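Local coordinates for cytochrome C-type biogenesis protein ccmF (Thermus thermophilus, PDB 6ZMQ) that probably serves as a membrane-bound heme lyase in cytochrome c maturation, holding heme b in a large bundle of transmembrane helices, at residues 210-215 with 341-346; 559-564 with 583-588; 578-583 with 592-597. All coordinates share one frame; numbering follows the deposited sequence.

The three contacts fall into two groups on opposite sides of the chain's centre. Interaction 1 joins the ends of two membrane helices, and the side chain of Leu343 comes within about 5 Å of a bound phosphatidylethanolamine. Interactions 2 and 3 belong to the small beta region, with centres about 11 Å apart; those centres are some 55 and 54 Å from that of interaction 1. They share Pro583, and strands 561-566 and 578-581 are neighbours in one antiparallel sheet, where Val563 N probably bonds to Phe581 O (3.0 Å). All three contacts lie away from the heme b site, whose axial ligands are His276 and His510.

Interaction 1: residues 210-215 with 341-346; sequences AMATRR and LGLLSR
Met211 reaches from one helix end to the other and lies along the backbone of Leu343 and Leu344. Its CB sits 3.7 Å from Leu343 O, and CG passes the same carbonyl slightly farther off. The sulfur comes next: Met211 SD is 3.6 Å from both the N and the CB of Leu344, a packing contact against backbone and side chain alike. At the tip the chain bends (chi3 -34°), which turns the methyl back, and Met211 CE rests 3.7 Å from Leu343 CB. Phe292, from helix 288-307, touches both Met211 and Leu344 and so covers this junction. One residue further on, Ala212 adds its methyl, with CB 4.2 Å from Leu343 CD1.

The contact joins the C-terminal ends of predicted transmembrane helices 185-213 and 325-345, an apolar patch with a charged margin. Arg214 is where the first helix stops, leaving helical geometry with a positive phi. From the second helix Arg346 stretches back, its chain extended from CG to NE, until NH1 lies 3.4 Å from Ala212 CA. The carbonyl of Met211 stands over one face of this guanidinium, toward the rim, with Met211 O 3.6 Å from Arg346 NH1; no hydrogen bond results. Ala212 O lies over the centre of the Arg214 guanidinium, 3.4 Å from its plane.

The two arginines themselves cross at about a right angle, their flat ends turned 62° apart, and Arg346 NH2 arrives at the edge of the Arg214 group, 3.6 Å from Arg214 NH2. Like charges meet there, and the carbonyl oxygens of Met211 and Ala212, at the negative end of helix 185-213, may temper their repulsion.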
ATOM      1  N   ALA A 210      -3.083   9.138  24.160  1.00 36.99           N
ATOM      2  CA  ALA A 210      -2.022   9.964  24.740  1.00 38.54           C
ATOM      3  C   ALA A 210      -2.481  11.396  24.966  1.00 45.03           C
ATOM      4  O   ALA A 210      -2.346  11.925  26.079  1.00 53.77           O
ATOM      5  CB  ALA A 210      -0.788   9.957  23.837  1.00 25.74           C
ATOM      6  N   MET A 211      -3.150  11.984  23.968  1.00 37.63           N
ATOM      7  CA  MET A 211      -3.710  13.324  24.074  1.00 38.10           C
ATOM      8  C   MET A 211      -4.862  13.418  25.063  1.00 41.99           C
ATOM      9  O   MET A 211      -5.219  14.532  25.466  1.00 53.35           O
ATOM     10  CB  MET A 211      -4.216  13.805  22.710  1.00 39.87           C
ATOM     11  CG  MET A 211      -3.122  14.142  21.723  1.00 41.30           C
ATOM     12  SD  MET A 211      -3.662  14.170  19.995  1.00 61.43           S
ATOM     13  CE  MET A 211      -4.916  12.881  19.924  1.00 63.16           C
ATOM     14  N   ALA A 212      -5.468  12.295  25.439  1.00 40.25           N
ATOM     15  CA  ALA A 212      -6.426  12.337  26.526  1.00 41.78           C
ATOM     16  C   ALA A 212      -5.814  11.959  27.863  1.00 53.93           C
ATOM     17  O   ALA A 212      -6.372  12.317  28.906  1.00 63.80           O
ATOM     18  CB  ALA A 212      -7.618  11.434  26.222  1.00 40.13           C
ATOM     19  N   THR A 213      -4.687  11.245  27.866  1.00 58.57           N
ATOM     20  CA  THR A 213      -4.086  10.823  29.126  1.00 54.80           C
ATOM     21  C   THR A 213      -2.975  11.795  29.525  1.00 48.58           C
ATOM     22  O   THR A 213      -2.428  11.709  30.633  1.00 55.98           O
ATOM     23  CB  THR A 213      -3.612   9.362  28.972  1.00 61.49           C
ATOM     24  OG1 THR A 213      -4.695   8.619  28.406  1.00 85.44           O
ATOM     25  CG2 THR A 213      -3.360   8.674  30.306  1.00 43.95           C
ATOM     26  N   ARG A 214      -2.677  12.746  28.629  1.00 44.94           N
ATOM     27  CA  ARG A 214      -1.764  13.878  28.822  1.00 39.54           C
ATOM     28  C   ARG A 214      -0.320  13.430  29.037  1.00 50.75           C
ATOM     29  O   ARG A 214       0.481  14.146  29.645  1.00 67.64           O
ATOM     30  CB  ARG A 214      -2.230  14.825  29.939  1.00 41.90           C
ATOM     31  CG  ARG A 214      -3.581  15.458  29.647  1.00 56.81           C
ATOM     32  CD  ARG A 214      -4.572  15.257  30.782  1.00 82.43           C
ATOM     33  NE  ARG A 214      -5.933  15.550  30.346  1.00 77.24           N
ATOM     34  CZ  ARG A 214      -7.027  15.074  30.931  1.00 77.58           C
ATOM     35  NH1 ARG A 214      -6.924  14.304  32.005  1.00 81.97           N
ATOM     36  NH2 ARG A 214      -8.224  15.387  30.459  1.00 73.70           N
ATOM     37  N   ARG A 215       0.015  12.256  28.501  1.00 51.38           N
ATOM     38  CA  ARG A 215       1.378  11.734  28.412  1.00 56.39           C
ATOM     39  C   ARG A 215       1.739  11.695  26.928  1.00 52.17           C
ATOM     40  O   ARG A 215       1.415  10.730  26.229  1.00 57.57           O
ATOM     41  CB  ARG A 215       1.468  10.358  29.072  1.00 73.00           C
ATOM     42  CG  ARG A 215       1.202  10.402  30.568  1.00 86.33           C
ATOM     43  CD  ARG A 215       1.569   9.104  31.282  1.00 88.64           C
ATOM     44  NE  ARG A 215       0.562   8.777  32.292  1.00 90.07           N
ATOM     45  CZ  ARG A 215      -0.358   7.832  32.149  1.00 90.82           C
ATOM     46  NH1 ARG A 215      -0.405   7.126  31.033  1.00 88.92           N
ATOM     47  NH2 ARG A 215      -1.236   7.595  33.116  1.00 91.37           N
ATOM     48  N   LEU A 341      -7.813  15.064  15.609  1.00 45.91           N
ATOM     49  CA  LEU A 341      -7.400  16.460  15.524  1.00 44.06           C
ATOM     50  C   LEU A 341      -8.151  17.353  16.505  1.00 50.61           C
ATOM     51  O   LEU A 341      -7.640  18.418  16.852  1.00 54.22           O
ATOM     52  CB  LEU A 341      -7.529  16.943  14.077  1.00 36.95           C
ATOM     53  CG  LEU A 341      -6.704  16.110  13.076  1.00 35.80           C
ATOM     54  CD1 LEU A 341      -6.643  16.778  11.722  1.00 36.83           C
ATOM     55  CD2 LEU A 341      -5.268  15.860  13.571  1.00 39.73           C
ATOM     56  N   GLY A 342      -9.295  16.909  17.036  1.00 51.00           N
ATOM     57  CA  GLY A 342      -9.912  17.632  18.137  1.00 55.91           C
ATOM     58  C   GLY A 342      -9.132  17.496  19.430  1.00 59.99           C
ATOM     59  O   GLY A 342      -8.916  18.483  20.148  1.00 52.73           O
ATOM     60  N   LEU A 343      -8.685  16.270  19.745  1.00 65.40           N
ATOM     61  CA  LEU A 343      -7.862  16.122  20.942  1.00 54.37           C
ATOM     62  C   LEU A 343      -6.456  16.694  20.770  1.00 58.28           C
ATOM     63  O   LEU A 343      -5.824  17.035  21.776  1.00 58.19           O
ATOM     64  CB  LEU A 343      -7.783  14.662  21.392  1.00 41.05           C
ATOM     65  CG  LEU A 343      -9.057  13.901  21.768  1.00 31.25           C
ATOM     66  CD1 LEU A 343      -8.683  12.539  22.321  1.00 28.40           C
ATOM     67  CD2 LEU A 343      -9.884  14.675  22.790  1.00 37.80           C
ATOM     68  N   LEU A 344      -5.958  16.841  19.533  1.00 48.87           N
ATOM     69  CA  LEU A 344      -4.728  17.619  19.354  1.00 55.48           C
ATOM     70  C   LEU A 344      -4.991  19.120  19.445  1.00 52.56           C
ATOM     71  O   LEU A 344      -4.128  19.879  19.901  1.00 55.42           O
ATOM     72  CB  LEU A 344      -4.021  17.226  18.049  1.00 61.29           C
ATOM     73  CG  LEU A 344      -2.730  17.940  17.623  1.00 60.05           C
ATOM     74  CD1 LEU A 344      -1.595  16.980  17.429  1.00 66.13           C
ATOM     75  CD2 LEU A 344      -2.995  18.656  16.326  1.00 56.94           C
ATOM     76  N   SER A 345      -6.180  19.565  19.032  1.00 52.84           N
ATOM     77  CA  SER A 345      -6.558  20.965  19.180  1.00 60.87           C
ATOM     78  C   SER A 345      -6.661  21.374  20.645  1.00 67.64           C
ATOM     79  O   SER A 345      -6.333  22.513  20.997  1.00 65.82           O
ATOM     80  CB  SER A 345      -7.882  21.220  18.466  1.00 65.95           C
ATOM     81  OG  SER A 345      -8.624  22.209  19.154  1.00 70.90           O
ATOM     82  N   ARG A 346      -7.099  20.462  21.519  1.00 65.41           N
ATOM     83  CA  ARG A 346      -7.114  20.799  22.945  1.00 66.66           C
ATOM     84  C   ARG A 346      -5.736  20.641  23.602  1.00 60.90           C
ATOM     85  O   ARG A 346      -5.587  20.909  24.801  1.00 66.59           O
ATOM     86  CB  ARG A 346      -8.201  20.019  23.685  1.00 77.19           C
ATOM     87  CG  ARG A 346      -8.066  18.524  23.855  1.00 87.63           C
ATOM     88  CD  ARG A 346      -8.995  18.138  25.012  1.00 90.99           C
ATOM     89  NE  ARG A 346      -8.964  16.733  25.406  1.00 94.25           N
ATOM     90  CZ  ARG A 346      -8.401  16.265  26.516  1.00 92.09           C
ATOM     91  NH1 ARG A 346      -8.557  14.993  26.852  1.00 87.35           N
ATOM     92  NH2 ARG A 346      -7.770  17.086  27.342  1.00 98.67           N
TER

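Interaction 2: residues 559-564 with 583-588; sequences RRFAVE and PQMNSP
The Phe561 ring meets Met585 at its rim: Met585 CG lies in the ring plane at the edge, 3.7 Å from Phe561 CE1, while CE approaches CD1 obliquely. The second flat group, the Gln584 amide, has the start of the Arg560 side chain over one face, Arg560 CB and CG each 3.6 Å from Gln584 CD. The first of these pairs is a Met-aromatic contact, with Met585 SD 4.9 Å from the centroid of the Phe561 ring and 68° off the ring normal, an oblique approach of the sulfur.

Both lie beside strand 561-566 and the loop that follows strand 578-581. These strands are neighbours in a four-stranded antiparallel sheet. Met585 bends at chi2 (-68°) and again at chi3, which folds the thioether back toward CD1 and CE1 of the phenyl ring.

Arg560 starts toward Gln584 and then turns off. Its CG stands between the backbone N and the carbonyl carbon (chi1 45°), against the amide of Gln584, and the rest of the chain then leads away to a salt bridge with Glu557. Guanidinium and amide therefore do not stack; only the aliphatic root of the arginine uses the amide face. At the margins Arg559 pairs with Asp97, and Asn586 ND2 donates to Ser94 O, so both segments are tied to the nearby residues 94-97.

Pro583 closes the other end. Val563 CG2 lies 4.1 Å from Pro583 CD, and the ring nitrogen, having no hydrogen, cannot donate to the strand. Pro583 CD is also the ring atom beside Phe561 O.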
ATOM      1  N   ARG A 559     -11.952 -21.605 -18.505  1.00105.39           N
ATOM      2  CA  ARG A 559     -12.880 -20.468 -18.260  1.00106.11           C
ATOM      3  C   ARG A 559     -12.672 -19.334 -19.250  1.00105.14           C
ATOM      4  O   ARG A 559     -13.626 -18.560 -19.411  1.00117.33           O
ATOM      5  CB  ARG A 559     -12.789 -19.992 -16.808  1.00107.85           C
ATOM      6  CG  ARG A 559     -13.030 -21.084 -15.773  1.00108.97           C
ATOM      7  CD  ARG A 559     -13.640 -20.574 -14.479  1.00110.02           C
ATOM      8  NE  ARG A 559     -14.859 -21.327 -14.237  1.00113.58           N
ATOM      9  CZ  ARG A 559     -15.057 -22.170 -13.232  1.00112.06           C
ATOM     10  NH1 ARG A 559     -16.203 -22.821 -13.133  1.00117.69           N
ATOM     11  NH2 ARG A 559     -14.115 -22.356 -12.329  1.00103.96           N
ATOM     12  N   ARG A 560     -11.432 -19.157 -19.715  1.00 96.66           N
ATOM     13  CA  ARG A 560     -11.011 -18.269 -20.778  1.00 91.15           C
ATOM     14  C   ARG A 560     -10.257 -19.077 -21.821  1.00 85.90           C
ATOM     15  O   ARG A 560      -9.583 -20.086 -21.530  1.00 88.61           O
ATOM     16  CB  ARG A 560     -10.193 -17.050 -20.297  1.00104.31           C
ATOM     17  CG  ARG A 560      -9.063 -17.193 -19.272  1.00102.59           C
ATOM     18  CD  ARG A 560      -7.738 -17.711 -19.827  1.00 86.19           C
ATOM     19  NE  ARG A 560      -6.662 -17.412 -18.885  1.00 73.52           N
ATOM     20  CZ  ARG A 560      -5.379 -17.714 -19.063  1.00 71.66           C
ATOM     21  NH1 ARG A 560      -4.970 -18.338 -20.163  1.00 76.38           N
ATOM     22  NH2 ARG A 560      -4.493 -17.370 -18.139  1.00 69.29           N
ATOM     23  N   PHE A 561     -10.567 -18.682 -23.046  1.00 83.80           N
ATOM     24  CA  PHE A 561      -9.947 -19.096 -24.284  1.00 86.66           C
ATOM     25  C   PHE A 561      -8.918 -18.026 -24.600  1.00 81.02           C
ATOM     26  O   PHE A 561      -9.181 -16.834 -24.400  1.00 88.29           O
ATOM     27  CB  PHE A 561     -11.004 -19.184 -25.392  1.00109.30           C
ATOM     28  CG  PHE A 561     -12.111 -20.186 -25.117  1.00108.88           C
ATOM     29  CD1 PHE A 561     -13.249 -19.830 -24.385  1.00 99.08           C
ATOM     30  CD2 PHE A 561     -12.005 -21.488 -25.571  1.00104.25           C
ATOM     31  CE1 PHE A 561     -14.253 -20.756 -24.122  1.00 90.22           C
ATOM     32  CE2 PHE A 561     -13.013 -22.413 -25.329  1.00 96.21           C
ATOM     33  CZ  PHE A 561     -14.132 -22.051 -24.598  1.00 90.61           C
ATOM     34  N   ALA A 562      -7.741 -18.439 -25.033  1.00 64.25           N
ATOM     35  CA  ALA A 562      -6.662 -17.492 -25.245  1.00 57.77           C
ATOM     36  C   ALA A 562      -6.256 -17.467 -26.709  1.00 63.82           C
ATOM     37  O   ALA A 562      -6.337 -18.476 -27.416  1.00 85.18           O
ATOM     38  CB  ALA A 562      -5.464 -17.848 -24.367  1.00 51.50           C
ATOM     39  N   VAL A 563      -5.823 -16.296 -27.168  1.00 49.97           N
ATOM     40  CA  VAL A 563      -5.330 -16.158 -28.532  1.00 47.66           C
ATOM     41  C   VAL A 563      -4.007 -15.407 -28.545  1.00 57.98           C
ATOM     42  O   VAL A 563      -3.645 -14.697 -27.597  1.00 69.76           O
ATOM     43  CB  VAL A 563      -6.354 -15.502 -29.488  1.00 43.33           C
ATOM     44  CG1 VAL A 563      -7.417 -16.516 -29.920  1.00 45.78           C
ATOM     45  CG2 VAL A 563      -7.012 -14.329 -28.814  1.00 42.75           C
ATOM     46  N   GLU A 564      -3.293 -15.573 -29.659  1.00 55.83           N
ATOM     47  CA  GLU A 564      -1.848 -15.444 -29.741  1.00 61.45           C
ATOM     48  C   GLU A 564      -1.454 -14.486 -30.852  1.00 74.88           C
ATOM     49  O   GLU A 564      -2.214 -14.278 -31.794  1.00 91.41           O
ATOM     50  CB  GLU A 564      -1.213 -16.833 -30.011  1.00 50.43           C
ATOM     51  CG  GLU A 564      -1.181 -17.757 -28.812  1.00 36.70           C
ATOM     52  CD  GLU A 564      -0.236 -17.300 -27.739  1.00 35.50           C
ATOM     53  OE1 GLU A 564       0.700 -16.527 -28.042  1.00 35.35           O
ATOM     54  OE2 GLU A 564      -0.464 -17.671 -26.573  1.00 40.43           O
ATOM     55  N   PRO A 583     -10.587 -13.388 -25.076  1.00 73.82           N
ATOM     56  CA  PRO A 583     -12.232 -13.351 -25.363  1.00 78.17           C
ATOM     57  C   PRO A 583     -12.375 -14.039 -23.980  1.00 90.21           C
ATOM     58  O   PRO A 583     -12.119 -15.201 -23.926  1.00 94.89           O
ATOM     59  CB  PRO A 583     -12.252 -14.090 -26.688  1.00 68.47           C
ATOM     60  CG  PRO A 583     -10.952 -13.712 -27.273  1.00 55.17           C
ATOM     61  CD  PRO A 583     -10.094 -14.216 -26.159  1.00 62.91           C
ATOM     62  N   GLN A 584     -12.581 -13.308 -22.856  1.00 96.95           N
ATOM     63  CA  GLN A 584     -12.782 -13.964 -21.565  1.00 95.42           C
ATOM     64  C   GLN A 584     -14.285 -14.079 -21.327  1.00111.60           C
ATOM     65  O   GLN A 584     -14.984 -13.068 -21.274  1.00121.84           O
ATOM     66  CB  GLN A 584     -12.066 -13.202 -20.449  1.00 87.44           C
ATOM     67  CG  GLN A 584     -11.963 -13.959 -19.115  1.00 81.59           C
ATOM     68  CD  GLN A 584     -10.548 -13.955 -18.540  1.00 72.83           C
ATOM     69  OE1 GLN A 584      -9.608 -13.487 -19.181  1.00 77.49           O
ATOM     70  NE2 GLN A 584     -10.394 -14.489 -17.332  1.00 61.76           N
ATOM     71  N   MET A 585     -14.779 -15.318 -21.210  1.00100.20           N
ATOM     72  CA  MET A 585     -16.218 -15.595 -21.280  1.00104.48           C
ATOM     73  C   MET A 585     -17.016 -15.031 -20.095  1.00100.71           C
ATOM     74  O   MET A 585     -18.201 -14.714 -20.257  1.00100.81           O
ATOM     75  CB  MET A 585     -16.435 -17.106 -21.387  1.00116.22           C
ATOM     76  CG  MET A 585     -15.682 -17.800 -22.524  1.00105.65           C
ATOM     77  SD  MET A 585     -16.239 -17.364 -24.188  1.00 84.71           S
ATOM     78  CE  MET A 585     -14.775 -16.608 -24.886  1.00 70.31           C
ATOM     79  N   ASN A 586     -16.397 -14.910 -18.910  1.00110.02           N
ATOM     80  CA  ASN A 586     -17.138 -14.646 -17.668  1.00121.24           C
ATOM     81  C   ASN A 586     -17.685 -13.225 -17.597  1.00133.55           C
ATOM     82  O   ASN A 586     -18.877 -13.012 -17.352  1.00137.32           O
ATOM     83  CB  ASN A 586     -16.245 -14.902 -16.459  1.00114.54           C
ATOM     84  CG  ASN A 586     -17.017 -15.416 -15.267  1.00 87.32           C
ATOM     85  OD1 ASN A 586     -17.786 -14.688 -14.642  1.00 84.91           O
ATOM     86  ND2 ASN A 586     -16.852 -16.700 -14.973  1.00 65.30           N
ATOM     87  N   SER A 587     -16.815 -12.244 -17.802  1.00134.09           N
ATOM     88  CA  SER A 587     -17.155 -10.826 -17.856  1.00118.90           C
ATOM     89  C   SER A 587     -17.890 -10.576 -19.183  1.00128.23           C
ATOM     90  O   SER A 587     -17.888 -11.458 -20.047  1.00133.53           O
ATOM     91  CB  SER A 587     -15.847 -10.043 -17.681  1.00123.21           C
ATOM     92  OG  SER A 587     -16.046  -8.680 -17.344  1.00112.65           O
ATOM     93  N   PRO A 588     -18.553  -9.351 -19.422  1.00120.82           N
ATOM     94  CA  PRO A 588     -19.371  -9.195 -20.651  1.00127.97           C
ATOM     95  C   PRO A 588     -18.640  -9.290 -21.989  1.00127.30           C
ATOM     96  O   PRO A 588     -18.489  -8.303 -22.717  1.00130.73           O
ATOM     97  CB  PRO A 588     -19.983  -7.797 -20.478  1.00121.87           C
ATOM     98  CG  PRO A 588     -19.072  -7.094 -19.565  1.00118.11           C
ATOM     99  CD  PRO A 588     -18.756  -8.162 -18.567  1.00117.63           C
TER

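Interaction 3: residues 578-583 with 592-597; sequences RLHFYP and PKVIYT
Phe581 offers one ring face to the aliphatic part of Lys593, whose CG sits 4.1 Å from the ring centroid and 20° off its normal, a CH-pi contact. The two side chains run side by side, pointing the same way. Beyond CG the lysine bends at chi3 (-70°) and chi4, and its charged end makes a cation-pi contact with Trp251. At the edge of the same phenyl ring, near its plane, lies Pro592 O, 3.3 Å from Phe581 CD1.

That carbonyl is also an acceptor: Tyr582 N donates to Pro592 O over 3.0 Å, with an N-H...O angle of 158°. A second bond, from His580 N to Val594 O, is longer at 3.2 Å and more bent. Between Tyr582 O and Pro592 N no bond can form, since the proline nitrogen carries no hydrogen.

His580 and Val594 point to the other face of the sheet, with His580 CB 3.6 Å from Val594 CG2. Val594 CG2 also meets the Tyr582 ring obliquely, 3.5 Å from Tyr582 CE2, and the phenol oxygen of Tyr582 stands over the rim of one face of the His580 imidazole. Farther along, Tyr596 CB packs 4.1 Å from Leu579 CA, while the Tyr596 backbone is bonded to Met607 of strand 603-608.

Paired backbones with opposite directions, joined by the loop between strands 578-581 and 593-594, make this a beta hairpin, whose second, weakly bonded strand, 593-594, lies at one edge of a four-stranded antiparallel sheet.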
ATOM      1  N   ARG A 578       5.552 -14.480 -27.766  1.00 73.60           N
ATOM      2  CA  ARG A 578       4.124 -14.798 -27.827  1.00 64.19           C
ATOM      3  C   ARG A 578       3.336 -13.972 -26.812  1.00 54.94           C
ATOM      4  O   ARG A 578       3.110 -14.431 -25.688  1.00 67.38           O
ATOM      5  CB  ARG A 578       3.918 -16.298 -27.558  1.00 61.67           C
ATOM      6  CG  ARG A 578       4.403 -17.309 -28.621  1.00 58.73           C
ATOM      7  CD  ARG A 578       5.013 -18.531 -27.934  1.00 53.60           C
ATOM      8  NE  ARG A 578       5.689 -19.449 -28.848  1.00 54.09           N
ATOM      9  CZ  ARG A 578       5.056 -20.386 -29.550  1.00 78.29           C
ATOM     10  NH1 ARG A 578       3.754 -20.576 -29.377  1.00 96.39           N
ATOM     11  NH2 ARG A 578       5.726 -21.185 -30.367  1.00 77.95           N
ATOM     12  N   LEU A 579       2.860 -12.794 -27.226  1.00 38.88           N
ATOM     13  CA  LEU A 579       1.977 -11.955 -26.415  1.00 42.14           C
ATOM     14  C   LEU A 579       0.554 -12.497 -26.447  1.00 50.49           C
ATOM     15  O   LEU A 579       0.191 -13.261 -27.345  1.00 70.21           O
ATOM     16  CB  LEU A 579       1.980 -10.515 -26.920  1.00 41.99           C
ATOM     17  CG  LEU A 579       1.690 -10.431 -28.417  1.00 48.49           C
ATOM     18  CD1 LEU A 579       1.019  -9.159 -28.730  1.00 65.21           C
ATOM     19  CD2 LEU A 579       2.978 -10.503 -29.232  1.00 43.73           C
ATOM     20  N   HIS A 580      -0.274 -12.099 -25.470  1.00 53.55           N
ATOM     21  CA  HIS A 580      -1.485 -12.869 -25.247  1.00 48.92           C
ATOM     22  C   HIS A 580      -2.735 -12.004 -25.395  1.00 54.62           C
ATOM     23  O   HIS A 580      -2.662 -10.774 -25.469  1.00 65.74           O
ATOM     24  CB  HIS A 580      -1.405 -13.464 -23.854  1.00 54.24           C
ATOM     25  CG  HIS A 580      -1.905 -14.866 -23.730  1.00 70.52           C
ATOM     26  ND1 HIS A 580      -1.051 -15.925 -23.509  1.00 73.01           N
ATOM     27  CD2 HIS A 580      -3.156 -15.381 -23.707  1.00 75.49           C
ATOM     28  CE1 HIS A 580      -1.750 -17.039 -23.404  1.00 71.06           C
ATOM     29  NE2 HIS A 580      -3.029 -16.738 -23.523  1.00 74.79           N
ATOM     30  N   PHE A 581      -3.893 -12.667 -25.443  1.00 53.79           N
ATOM     31  CA  PHE A 581      -5.169 -11.957 -25.455  1.00 52.22           C
ATOM     32  C   PHE A 581      -6.242 -12.890 -24.931  1.00 58.55           C
ATOM     33  O   PHE A 581      -6.205 -14.087 -25.236  1.00 64.04           O
ATOM     34  CB  PHE A 581      -5.549 -11.525 -26.869  1.00 47.15           C
ATOM     35  CG  PHE A 581      -6.204 -10.187 -26.946  1.00 74.43           C
ATOM     36  CD1 PHE A 581      -7.021  -9.729 -25.927  1.00 87.66           C
ATOM     37  CD2 PHE A 581      -6.022  -9.394 -28.064  1.00 88.34           C
ATOM     38  CE1 PHE A 581      -7.621  -8.497 -26.011  1.00 95.61           C
ATOM     39  CE2 PHE A 581      -6.621  -8.153 -28.150  1.00 94.23           C
ATOM     40  CZ  PHE A 581      -7.426  -7.702 -27.124  1.00 96.72           C
ATOM     41  N   TYR A 582      -7.225 -12.364 -24.199  1.00 58.68           N
ATOM     42  CA  TYR A 582      -8.354 -13.203 -23.820  1.00 68.69           C
ATOM     43  C   TYR A 582      -9.664 -12.614 -24.308  1.00 81.58           C
ATOM     44  O   TYR A 582     -10.107 -11.590 -23.771  1.00 91.82           O
ATOM     45  CB  TYR A 582      -8.455 -13.401 -22.314  1.00 63.38           C
ATOM     46  CG  TYR A 582      -7.185 -13.841 -21.699  1.00 61.46           C
ATOM     47  CD1 TYR A 582      -6.570 -15.006 -22.126  1.00 63.53           C
ATOM     48  CD2 TYR A 582      -6.642 -13.146 -20.631  1.00 66.09           C
ATOM     49  CE1 TYR A 582      -5.405 -15.424 -21.563  1.00 66.83           C
ATOM     50  CE2 TYR A 582      -5.497 -13.580 -20.027  1.00 75.49           C
ATOM     51  CZ  TYR A 582      -4.869 -14.717 -20.504  1.00 77.06           C
ATOM     52  OH  TYR A 582      -3.706 -15.167 -19.926  1.00 84.89           O
ATOM     53  N   PRO A 583     -10.587 -13.388 -25.076  1.00 73.82           N
ATOM     54  CA  PRO A 583     -12.232 -13.351 -25.363  1.00 78.17           C
ATOM     55  C   PRO A 583     -12.375 -14.039 -23.980  1.00 90.21           C
ATOM     56  O   PRO A 583     -12.119 -15.201 -23.926  1.00 94.89           O
ATOM     57  CB  PRO A 583     -12.252 -14.090 -26.688  1.00 68.47           C
ATOM     58  CG  PRO A 583     -10.952 -13.712 -27.273  1.00 55.17           C
ATOM     59  CD  PRO A 583     -10.094 -14.216 -26.159  1.00 62.91           C
ATOM     60  N   PRO A 592      -9.558  -8.385 -22.555  1.00 84.09           N
ATOM     61  CA  PRO A 592      -8.369  -7.836 -21.900  1.00 74.34           C
ATOM     62  C   PRO A 592      -7.099  -8.568 -22.303  1.00 77.81           C
ATOM     63  O   PRO A 592      -7.094  -9.770 -22.625  1.00 91.95           O
ATOM     64  CB  PRO A 592      -8.680  -7.998 -20.407  1.00 78.48           C
ATOM     65  CG  PRO A 592      -9.472  -9.201 -20.349  1.00 89.68           C
ATOM     66  CD  PRO A 592     -10.332  -9.181 -21.581  1.00100.26           C
ATOM     67  N   LYS A 593      -6.023  -7.797 -22.340  1.00 68.89           N
ATOM     68  CA  LYS A 593      -4.702  -8.269 -22.697  1.00 59.38           C
ATOM     69  C   LYS A 593      -3.968  -8.790 -21.465  1.00 54.14           C
ATOM     70  O   LYS A 593      -4.263  -8.406 -20.327  1.00 46.94           O
ATOM     71  CB  LYS A 593      -3.907  -7.121 -23.319  1.00 62.63           C
ATOM     72  CG  LYS A 593      -4.603  -6.522 -24.517  1.00 67.51           C
ATOM     73  CD  LYS A 593      -3.903  -5.344 -25.129  1.00 66.99           C
ATOM     74  CE  LYS A 593      -3.975  -4.137 -24.212  1.00 63.55           C
ATOM     75  NZ  LYS A 593      -5.367  -3.659 -24.046  1.00 68.42           N
ATOM     76  N   VAL A 594      -2.999  -9.677 -21.706  1.00 56.41           N
ATOM     77  CA  VAL A 594      -1.825  -9.815 -20.842  1.00 65.82           C
ATOM     78  C   VAL A 594      -0.589  -9.754 -21.743  1.00 52.32           C
ATOM     79  O   VAL A 594      -0.450 -10.506 -22.732  1.00 53.83           O
ATOM     80  CB  VAL A 594      -1.821 -11.063 -19.939  1.00 72.21           C
ATOM     81  CG1 VAL A 594      -2.687 -10.851 -18.708  1.00 66.20           C
ATOM     82  CG2 VAL A 594      -2.286 -12.249 -20.614  1.00 81.54           C
ATOM     83  N   ILE A 595       0.274  -8.809 -21.425  1.00 41.77           N
ATOM     84  CA  ILE A 595       1.450  -8.438 -22.194  1.00 44.80           C
ATOM     85  C   ILE A 595       2.568  -9.445 -21.968  1.00 54.09           C
ATOM     86  O   ILE A 595       2.624 -10.125 -20.933  1.00 67.13           O
ATOM     87  CB  ILE A 595       1.845  -7.001 -21.788  1.00 70.97           C
ATOM     88  CG1 ILE A 595       2.185  -6.877 -20.309  1.00 87.51           C
ATOM     89  CG2 ILE A 595       0.657  -6.135 -21.790  1.00 72.78           C
ATOM     90  CD1 ILE A 595       3.621  -6.823 -19.932  1.00 96.39           C
ATOM     91  N   TYR A 596       3.465  -9.565 -22.940  1.00 58.67           N
ATOM     92  CA  TYR A 596       4.715 -10.271 -22.680  1.00 74.33           C
ATOM     93  C   TYR A 596       5.850  -9.260 -22.687  1.00 93.25           C
ATOM     94  O   TYR A 596       5.842  -8.309 -23.479  1.00117.45           O
ATOM     95  CB  TYR A 596       4.960 -11.423 -23.663  1.00 71.07           C
ATOM     96  CG  TYR A 596       6.389 -11.942 -23.662  1.00 69.21           C
ATOM     97  CD1 TYR A 596       6.871 -12.712 -22.601  1.00 71.04           C
ATOM     98  CD2 TYR A 596       7.284 -11.574 -24.666  1.00 73.02           C
ATOM     99  CE1 TYR A 596       8.184 -13.155 -22.577  1.00 75.79           C
ATOM    100  CE2 TYR A 596       8.584 -12.026 -24.657  1.00 78.08           C
ATOM    101  CZ  TYR A 596       9.038 -12.804 -23.604  1.00 72.60           C
ATOM    102  OH  TYR A 596      10.342 -13.247 -23.578  1.00 59.17           O
ATOM    103  N   THR A 597       6.798  -9.431 -21.772  1.00 90.52           N
ATOM    104  CA  THR A 597       7.899  -8.482 -21.660  1.00 73.25           C
ATOM    105  C   THR A 597       9.271  -9.104 -21.414  1.00 70.81           C
ATOM    106  O   THR A 597       9.457  -9.862 -20.438  1.00 69.31           O
ATOM    107  CB  THR A 597       7.578  -7.431 -20.604  1.00 57.41           C
ATOM    108  OG1 THR A 597       8.763  -6.677 -20.362  1.00 72.62           O
ATOM    109  CG2 THR A 597       7.036  -8.055 -19.306  1.00 38.37           C
TER